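Local coordinates for putative transcriptional regulator, LysR family (Vibrio parahaemolyticus, PDB 3OXN), which probably acts as a DNA-binding LysR-type transcription factor, the chain here being its LysR substrate-binding domain, at residues D70-P76 / F192-W198; L114-M120 / K138-V144; A119-D125 / L145-L150. One frame throughout, in Å; residues are numbered along the deposited sequence.

Interaction 1: residues D70-P76 / F192-W198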
# COMPACT_ATOMS: atom_id res chain seq x y z
N ASP A 70 0.25 6.47 -17.36
CA ASP A 70 0.20 7.82 -17.92
C ASP A 70 1.25 8.72 -17.27
O ASP A 70 1.94 9.47 -17.95
CB ASP A 70 -1.20 8.43 -17.79
CG ASP A 70 -2.13 7.99 -18.91
OD1 ASP A 70 -1.62 7.72 -20.03
OD2 ASP A 70 -3.36 7.92 -18.68
N LEU A 71 1.37 8.60 -15.95
CA LEU A 71 2.28 9.41 -15.14
C LEU A 71 2.81 8.54 -14.00
O LEU A 71 2.11 7.66 -13.49
CB LEU A 71 1.50 10.60 -14.57
CG LEU A 71 2.19 11.60 -13.64
CD1 LEU A 71 3.26 12.39 -14.37
CD2 LEU A 71 1.14 12.53 -13.06
N ALA A 72 4.04 8.79 -13.58
CA ALA A 72 4.57 8.12 -12.41
C ALA A 72 4.90 9.16 -11.34
O ALA A 72 5.52 10.18 -11.65
CB ALA A 72 5.81 7.32 -12.79
N ILE A 73 4.49 8.92 -10.10
CA ILE A 73 4.94 9.77 -9.00
C ILE A 73 5.84 9.01 -8.00
O ILE A 73 5.37 8.10 -7.30
CB ILE A 73 3.78 10.42 -8.24
CG1 ILE A 73 2.86 11.17 -9.22
CG2 ILE A 73 4.32 11.33 -7.13
CD1 ILE A 73 1.51 11.63 -8.62
N CYS A 74 7.12 9.38 -7.94
CA CYS A 74 8.05 8.71 -7.06
C CYS A 74 9.36 9.47 -6.95
O CYS A 74 9.47 10.59 -7.40
CB CYS A 74 8.38 7.34 -7.63
SG CYS A 74 9.40 7.40 -9.13
N ARG A 75 10.34 8.83 -6.34
CA ARG A 75 11.73 9.27 -6.40
C ARG A 75 12.52 8.32 -7.30
O ARG A 75 12.98 7.28 -6.86
CB ARG A 75 12.34 9.25 -5.01
CG ARG A 75 13.60 10.05 -4.91
CD ARG A 75 14.38 9.72 -3.65
NE ARG A 75 15.62 9.02 -3.97
CZ ARG A 75 16.77 9.63 -4.21
NH1 ARG A 75 16.84 10.96 -4.15
NH2 ARG A 75 17.85 8.92 -4.49
N PRO A 76 12.68 8.67 -8.59
CA PRO A 76 13.47 7.84 -9.50
C PRO A 76 14.86 7.55 -8.94
O PRO A 76 15.60 8.49 -8.66
CB PRO A 76 13.61 8.71 -10.74
CG PRO A 76 12.46 9.62 -10.69
CD PRO A 76 12.17 9.89 -9.25
N PHE A 192 15.22 14.38 0.39
CA PHE A 192 15.27 13.99 -1.01
C PHE A 192 14.10 14.65 -1.67
O PHE A 192 13.27 15.24 -0.98
CB PHE A 192 15.20 12.46 -1.17
CG PHE A 192 14.03 11.79 -0.45
CD1 PHE A 192 12.81 11.62 -1.09
CD2 PHE A 192 14.19 11.27 0.82
CE1 PHE A 192 11.74 10.96 -0.44
CE2 PHE A 192 13.12 10.61 1.47
CZ PHE A 192 11.90 10.46 0.84
N ASP A 193 14.00 14.58 -2.99
CA ASP A 193 12.79 15.09 -3.59
C ASP A 193 12.02 14.12 -4.46
O ASP A 193 12.60 13.27 -5.15
CB ASP A 193 12.97 16.47 -4.27
CG ASP A 193 14.36 16.67 -4.85
OD1 ASP A 193 14.85 17.82 -4.77
OD2 ASP A 193 14.93 15.68 -5.37
N TYR A 194 10.69 14.23 -4.37
CA TYR A 194 9.76 13.46 -5.17
C TYR A 194 9.50 14.20 -6.47
O TYR A 194 9.81 15.38 -6.58
CB TYR A 194 8.44 13.27 -4.43
CG TYR A 194 8.15 11.86 -3.99
CD1 TYR A 194 9.08 11.14 -3.26
CD2 TYR A 194 6.93 11.26 -4.29
CE1 TYR A 194 8.81 9.84 -2.85
CE2 TYR A 194 6.64 9.96 -3.87
CZ TYR A 194 7.59 9.25 -3.15
OH TYR A 194 7.32 7.96 -2.72
N SER A 195 8.93 13.48 -7.43
CA SER A 195 8.70 14.00 -8.78
C SER A 195 7.59 13.29 -9.54
O SER A 195 7.08 12.26 -9.12
CB SER A 195 10.01 13.97 -9.60
OG SER A 195 10.98 13.14 -9.01
N MSE A 196 7.18 13.89 -10.65
CA MSE A 196 6.30 13.24 -11.60
C MSE A 196 7.19 12.74 -12.71
O MSE A 196 8.19 13.38 -13.03
CB MSE A 196 5.32 14.23 -12.19
CG MSE A 196 4.24 14.68 -11.24
SE MSE A 196 3.09 16.00 -12.16
CE MSE A 196 4.45 17.32 -12.65
N ILE A 197 6.84 11.60 -13.28
CA ILE A 197 7.58 11.09 -14.42
C ILE A 197 6.60 10.66 -15.48
O ILE A 197 5.59 10.05 -15.18
CB ILE A 197 8.47 9.90 -14.03
CG1 ILE A 197 9.09 10.10 -12.63
CG2 ILE A 197 9.55 9.65 -15.09
CD1 ILE A 197 10.26 11.04 -12.60
N TRP A 198 6.90 10.99 -16.74
CA TRP A 198 6.04 10.57 -17.83
C TRP A 198 6.79 10.38 -19.15
O TRP A 198 7.90 10.89 -19.33
CB TRP A 198 4.86 11.53 -18.02
CG TRP A 198 5.26 12.91 -18.43
CD1 TRP A 198 5.30 13.39 -19.70
CD2 TRP A 198 5.68 13.98 -17.58
NE1 TRP A 198 5.71 14.69 -19.69
CE2 TRP A 198 5.95 15.08 -18.39
CE3 TRP A 198 5.84 14.11 -16.19
CZ2 TRP A 198 6.39 16.30 -17.89
CZ3 TRP A 198 6.27 15.33 -15.68
CH2 TRP A 198 6.54 16.40 -16.53
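Leu71 meets Met196 and Trp198 chiefly through CD1, which lies 3.5 Å from CB of Met196 and also touches the indole of Trp198 at CE3. With CG anti to the backbone N (chi1 178°), the branch is carried across to strand 194-199. The backbones are joined in two hydrogen-bonded pairs, Ala72 with Ile197 and Cys74 with Ser195, on either side of the non-hydrogen-bonded pair Ile73 and Met196. Ala72 N gives a bond of 2.6 Å to Ile197 O, and Cys74 N one of 3.1 Å to Ser195 O. Cys74 O receives Ser195 N and, weakly, the hydroxyl OG of the same serine. Ala72, Cys74, Ser195 and Ile197 share one face of the sheet; there Ala72 CB packs 3.9 Å from Ile197 CB, and CG of the Pro76 ring packs against the Ile197 CD1 methyl. Ile73 and Met196 lie on the other face. The Tyr194 ring lies with one face over the Cys74 backbone, a CH-pi contact in which Cys74 CA sits 4.0 Å from the Tyr194 ring centroid and 20° off its normal. Ile73 CG2 comes to the edge of that ring, 3.9 Å from Tyr194 CD2, and the Tyr194 OH is hydrogen-bonded to Thr26. Beyond the strand, Arg75, extended as far as CD, lays that methylene 3.6 Å from Phe192 CD1; the bend at chi3 then turns the guanidinium, which stands 75° from the ring plane, so the two do not stack. In the five-stranded sheet of this lobe 71-74 is the middle strand and 194-199 the next one out, flanked by 20-25 and 83-89 respectively. Leu71 and Met196 pack on helix 206-227, whereas Arg75 and Phe192 touch Val127 and Leu130 of helix 125-134.

Interaction 2: residues L114-M120 / K138-V144; sequences LSHPHAM and KPQRKMV
His118 and Arg141 meet with the aliphatic chain of Arg141 passing over one face of the imidazole, while the guanidinium stands 84° from the ring plane with His118 CD2 at its edge. Arg141 is extended from CG to NE, and its NH2 comes 3.7 Å from Met120 CE before ending in a salt bridge with Glu132. The tightly packed side rests on the buried His118 and on the selenomethionines Met120 and Met143, which cross close by, CE of Met120 lying 3.5 Å from SE of Met143. On the backbone, His118 N bonds to Lys142 O at 2.7 Å, nearly along the C=O axis; the return bond from Val144 N to His118 O is weak. The solvent side is looser: exposed Lys142 runs alongside the buried Pro117, its CE 3.7 Å from Pro117 CD, and at the loop end Leu114 CD2 touches Lys138 CB and CD of the exposed Pro139. The two strands belong to the beta-alpha-beta unit in which helix 125-134 connects them. Strand 163-167 flanks 117-120 on its other side, while at the sheet margin Met143 O and Val144 O are hydrogen-bonded to Ser49 and Tyr42 of the second subunit.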
# COMPACT_ATOMS: atom_id res chain seq x y z
N LEU A 114 19.84 4.37 17.98
CA LEU A 114 20.64 3.18 17.69
C LEU A 114 20.49 2.01 18.68
O LEU A 114 21.04 0.93 18.43
CB LEU A 114 22.12 3.56 17.55
CG LEU A 114 22.61 3.92 16.14
CD1 LEU A 114 21.52 4.55 15.30
CD2 LEU A 114 23.82 4.84 16.22
N SER A 115 19.75 2.19 19.77
CA SER A 115 19.59 1.14 20.77
C SER A 115 18.25 0.43 20.68
O SER A 115 17.95 -0.42 21.51
CB SER A 115 19.69 1.70 22.19
OG SER A 115 20.33 2.95 22.22
N HIS A 116 17.42 0.78 19.71
CA HIS A 116 16.06 0.27 19.68
C HIS A 116 15.74 -0.43 18.36
O HIS A 116 16.36 -0.14 17.33
CB HIS A 116 15.06 1.41 19.92
CG HIS A 116 14.99 1.87 21.34
ND1 HIS A 116 14.04 1.41 22.23
CD2 HIS A 116 15.73 2.77 22.02
CE1 HIS A 116 14.21 1.99 23.40
NE2 HIS A 116 15.23 2.83 23.31
N PRO A 117 14.76 -1.36 18.39
CA PRO A 117 14.32 -2.06 17.18
C PRO A 117 13.69 -1.05 16.23
O PRO A 117 12.94 -0.19 16.69
CB PRO A 117 13.22 -3.00 17.69
CG PRO A 117 13.17 -2.83 19.17
CD PRO A 117 13.85 -1.58 19.52
N HIS A 118 14.00 -1.15 14.95
CA HIS A 118 13.51 -0.18 13.98
C HIS A 118 12.51 -0.83 13.04
O HIS A 118 12.75 -1.93 12.55
CB HIS A 118 14.68 0.38 13.16
CG HIS A 118 15.53 1.38 13.90
ND1 HIS A 118 16.32 1.03 14.97
CD2 HIS A 118 15.73 2.70 13.69
CE1 HIS A 118 16.96 2.11 15.41
NE2 HIS A 118 16.63 3.13 14.64
N ALA A 119 11.40 -0.14 12.80
CA ALA A 119 10.43 -0.54 11.78
C ALA A 119 10.38 0.50 10.66
O ALA A 119 10.01 1.64 10.90
CB ALA A 119 9.06 -0.72 12.40
N MSE A 120 10.77 0.11 9.45
CA MSE A 120 10.88 1.09 8.37
C MSE A 120 9.73 1.06 7.39
O MSE A 120 9.62 0.15 6.58
CB MSE A 120 12.17 0.88 7.60
CG MSE A 120 12.35 1.88 6.49
SE MSE A 120 14.20 2.00 5.89
CE MSE A 120 15.13 2.01 7.62
N LYS A 138 28.00 4.69 11.79
CA LYS A 138 27.42 4.38 13.08
C LYS A 138 27.24 2.89 13.27
O LYS A 138 27.21 2.13 12.29
CB LYS A 138 26.06 5.07 13.24
CG LYS A 138 26.01 6.54 12.77
CD LYS A 138 27.01 7.44 13.49
CE LYS A 138 27.23 8.73 12.69
NZ LYS A 138 27.18 8.46 11.19
N PRO A 139 27.12 2.45 14.53
CA PRO A 139 26.76 1.06 14.79
C PRO A 139 25.59 0.65 13.91
O PRO A 139 24.85 1.50 13.42
CB PRO A 139 26.34 1.09 16.26
CG PRO A 139 27.23 2.12 16.83
CD PRO A 139 27.37 3.18 15.79
N GLN A 140 25.43 -0.64 13.71
CA GLN A 140 24.27 -1.16 13.03
C GLN A 140 23.05 -0.95 13.94
O GLN A 140 23.15 -1.09 15.16
CB GLN A 140 24.48 -2.65 12.80
CG GLN A 140 24.36 -3.14 11.38
CD GLN A 140 25.12 -4.46 11.20
OE1 GLN A 140 26.36 -4.47 11.17
NE2 GLN A 140 24.38 -5.57 11.11
N ARG A 141 21.89 -0.62 13.39
CA ARG A 141 20.69 -0.74 14.19
C ARG A 141 20.01 -2.05 13.85
O ARG A 141 20.33 -2.67 12.85
CB ARG A 141 19.77 0.47 14.00
CG ARG A 141 19.04 0.49 12.70
CD ARG A 141 18.60 1.90 12.38
NE ARG A 141 18.23 2.05 10.98
CZ ARG A 141 19.09 1.96 9.97
NH1 ARG A 141 20.38 1.70 10.20
NH2 ARG A 141 18.66 2.11 8.73
N LYS A 142 19.09 -2.50 14.70
CA LYS A 142 18.31 -3.69 14.40
C LYS A 142 17.05 -3.27 13.65
O LYS A 142 16.19 -2.57 14.18
CB LYS A 142 17.96 -4.47 15.67
CG LYS A 142 17.60 -3.56 16.88
CD LYS A 142 17.60 -4.28 18.26
CE LYS A 142 17.12 -3.32 19.38
NZ LYS A 142 17.32 -3.82 20.79
N MSE A 143 16.97 -3.69 12.39
CA MSE A 143 15.82 -3.44 11.54
C MSE A 143 14.82 -4.59 11.63
O MSE A 143 14.85 -5.52 10.83
CB MSE A 143 16.32 -3.33 10.11
CG MSE A 143 16.58 -1.90 9.65
SE MSE A 143 14.92 -1.31 8.83
CE MSE A 143 14.66 -2.80 7.60
N VAL A 144 13.93 -4.52 12.61
CA VAL A 144 13.02 -5.62 12.89
C VAL A 144 11.87 -5.76 11.86
O VAL A 144 11.31 -6.84 11.69
CB VAL A 144 12.44 -5.48 14.31
CG1 VAL A 144 11.01 -5.94 14.37
CG2 VAL A 144 13.30 -6.23 15.30

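Interaction 3: residues A119-D125 / L145-L150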
# COMPACT_ATOMS: atom_id res chain seq x y z
N ALA A 119 11.40 -0.14 12.80
CA ALA A 119 10.43 -0.54 11.78
C ALA A 119 10.38 0.50 10.66
O ALA A 119 10.01 1.64 10.90
CB ALA A 119 9.06 -0.72 12.40
N MSE A 120 10.77 0.11 9.45
CA MSE A 120 10.88 1.09 8.37
C MSE A 120 9.73 1.06 7.39
O MSE A 120 9.62 0.15 6.58
CB MSE A 120 12.17 0.88 7.60
CG MSE A 120 12.35 1.88 6.49
SE MSE A 120 14.20 2.00 5.89
CE MSE A 120 15.13 2.01 7.62
N ILE A 121 8.89 2.08 7.44
CA ILE A 121 7.66 2.06 6.66
C ILE A 121 7.73 2.98 5.45
O ILE A 121 8.37 4.02 5.51
CB ILE A 121 6.47 2.42 7.56
CG1 ILE A 121 6.08 1.20 8.39
CG2 ILE A 121 5.28 2.90 6.72
CD1 ILE A 121 5.98 -0.04 7.55
N ALA A 122 7.13 2.55 4.34
CA ALA A 122 6.84 3.39 3.16
C ALA A 122 8.02 4.11 2.54
O ALA A 122 7.85 5.05 1.76
CB ALA A 122 5.75 4.39 3.51
N ILE A 123 9.22 3.66 2.88
CA ILE A 123 10.47 4.24 2.42
C ILE A 123 10.97 3.44 1.24
O ILE A 123 11.15 2.23 1.36
CB ILE A 123 11.54 4.11 3.51
CG1 ILE A 123 11.21 5.00 4.71
CG2 ILE A 123 12.92 4.38 2.94
CD1 ILE A 123 11.40 6.50 4.49
N SER A 124 11.22 4.09 0.11
CA SER A 124 11.79 3.36 -1.02
C SER A 124 13.23 2.89 -0.74
O SER A 124 13.95 3.50 0.05
CB SER A 124 11.77 4.24 -2.25
OG SER A 124 12.50 5.42 -2.02
N ASP A 125 13.65 1.81 -1.39
CA ASP A 125 15.04 1.36 -1.35
C ASP A 125 16.02 2.51 -1.59
O ASP A 125 16.97 2.71 -0.82
CB ASP A 125 15.28 0.27 -2.41
CG ASP A 125 14.46 -0.99 -2.16
OD1 ASP A 125 14.70 -1.72 -1.16
OD2 ASP A 125 13.56 -1.27 -2.98
N LEU A 145 11.53 -4.67 11.19
CA LEU A 145 10.42 -4.70 10.24
C LEU A 145 10.60 -3.74 9.07
O LEU A 145 10.94 -2.57 9.26
CB LEU A 145 9.09 -4.44 10.96
CG LEU A 145 7.83 -4.26 10.10
CD1 LEU A 145 7.68 -5.39 9.09
CD2 LEU A 145 6.57 -4.14 10.98
N ARG A 146 10.38 -4.24 7.86
CA ARG A 146 10.40 -3.39 6.68
C ARG A 146 9.18 -3.67 5.84
O ARG A 146 9.10 -4.70 5.18
CB ARG A 146 11.67 -3.62 5.87
CG ARG A 146 11.62 -3.04 4.49
CD ARG A 146 12.46 -1.79 4.37
NE ARG A 146 12.15 -1.11 3.11
CZ ARG A 146 12.95 -1.09 2.05
NH1 ARG A 146 14.14 -1.68 2.09
NH2 ARG A 146 12.56 -0.45 0.96
N ALA A 147 8.21 -2.77 5.88
CA ALA A 147 6.97 -2.95 5.15
C ALA A 147 6.72 -1.75 4.24
O ALA A 147 7.64 -0.98 3.96
CB ALA A 147 5.81 -3.15 6.10
N TYR A 148 5.48 -1.58 3.79
CA TYR A 148 5.17 -0.57 2.79
C TYR A 148 3.81 0.07 3.00
O TYR A 148 3.65 1.27 2.75
CB TYR A 148 5.28 -1.14 1.38
CG TYR A 148 6.59 -0.83 0.69
CD1 TYR A 148 6.85 0.45 0.19
CD2 TYR A 148 7.58 -1.80 0.54
CE1 TYR A 148 8.05 0.75 -0.45
CE2 TYR A 148 8.78 -1.52 -0.11
CZ TYR A 148 9.01 -0.24 -0.60
OH TYR A 148 10.20 0.05 -1.24
N HIS A 149 2.83 -0.71 3.45
CA HIS A 149 1.68 -0.14 4.13
C HIS A 149 2.13 -0.11 5.57
O HIS A 149 2.94 -0.95 5.97
CB HIS A 149 0.43 -1.00 3.97
CG HIS A 149 0.11 -1.34 2.54
ND1 HIS A 149 -0.14 -0.39 1.58
CD2 HIS A 149 -0.01 -2.54 1.92
CE1 HIS A 149 -0.38 -0.98 0.42
NE2 HIS A 149 -0.31 -2.28 0.60
N LEU A 150 1.66 0.85 6.35
CA LEU A 150 2.09 0.92 7.74
C LEU A 150 1.22 0.16 8.74
O LEU A 150 1.59 0.04 9.91
CB LEU A 150 2.31 2.36 8.22
CG LEU A 150 1.27 3.48 8.12
CD1 LEU A 150 -0.19 3.04 7.85
CD2 LEU A 150 1.37 4.28 9.41
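In the beta-alpha-beta crossover that links strands 117-120 and 142-146 through helix 125-134, the parallel strands pair up to Met120 and Arg146 and then give way to loops. Met120 N bonds to Leu145 O at 2.7 Å, and Ala147 N reaches Met120 O only weakly. Ala119 and Leu145 put their CB atoms on the same face of the sheet, 4.0 Å apart. Past the strand ends Ile121 works with two branches: its CD1 packs on Ala147 CB at 3.4 Å, and its CG2, anti to the backbone N, packs on Leu150 CB at the same distance. Ser124 is the N-cap of helix 125-134, its OG weakly bonded to Val127 N, and Asp125 opens the first turn. Arg146 bends at chi2 (105°) to bring its guanidinium to this helix start. NH1 and NH2 of Arg146 both lie 3.3 Å from Asp125 OD1, a salt bridge in which the NH2 bond is weak, NH1 comes from above the carboxylate plane and the two flat groups stand 69° apart. Arg146 NH2 also gives weak bonds to Ile123 O and to OH of Tyr148. Ala122 and Ser124 touch the loop residues Asp27 and His57, while Leu145 and Arg146 pair with a strand of the second subunit, whose His149 meets His149 of this chain.

Overall arrangement
From the N terminus the chain builds strands 20-25 and 49-54 before reaching 71-74, whose partner 194-199 comes only after the other lobe; interaction 1 thus closes the longest loop, spanning 115 residues, and the other two contacts fall within it. Interactions 2 and 3 follow the same pair of strands, 117-120 and 142-146, sharing Ala119 and Met120, and their segments alternate along the chain. Between these two strands in sequence comes helix 125-134, which completes the crossover and also packs on residues of interaction 1. Centres of interactions 1 and 2 are about 29 Å apart, on opposite sides of the chain's centre. Interactions 2 and 3 lie on the same side and both touch the second subunit.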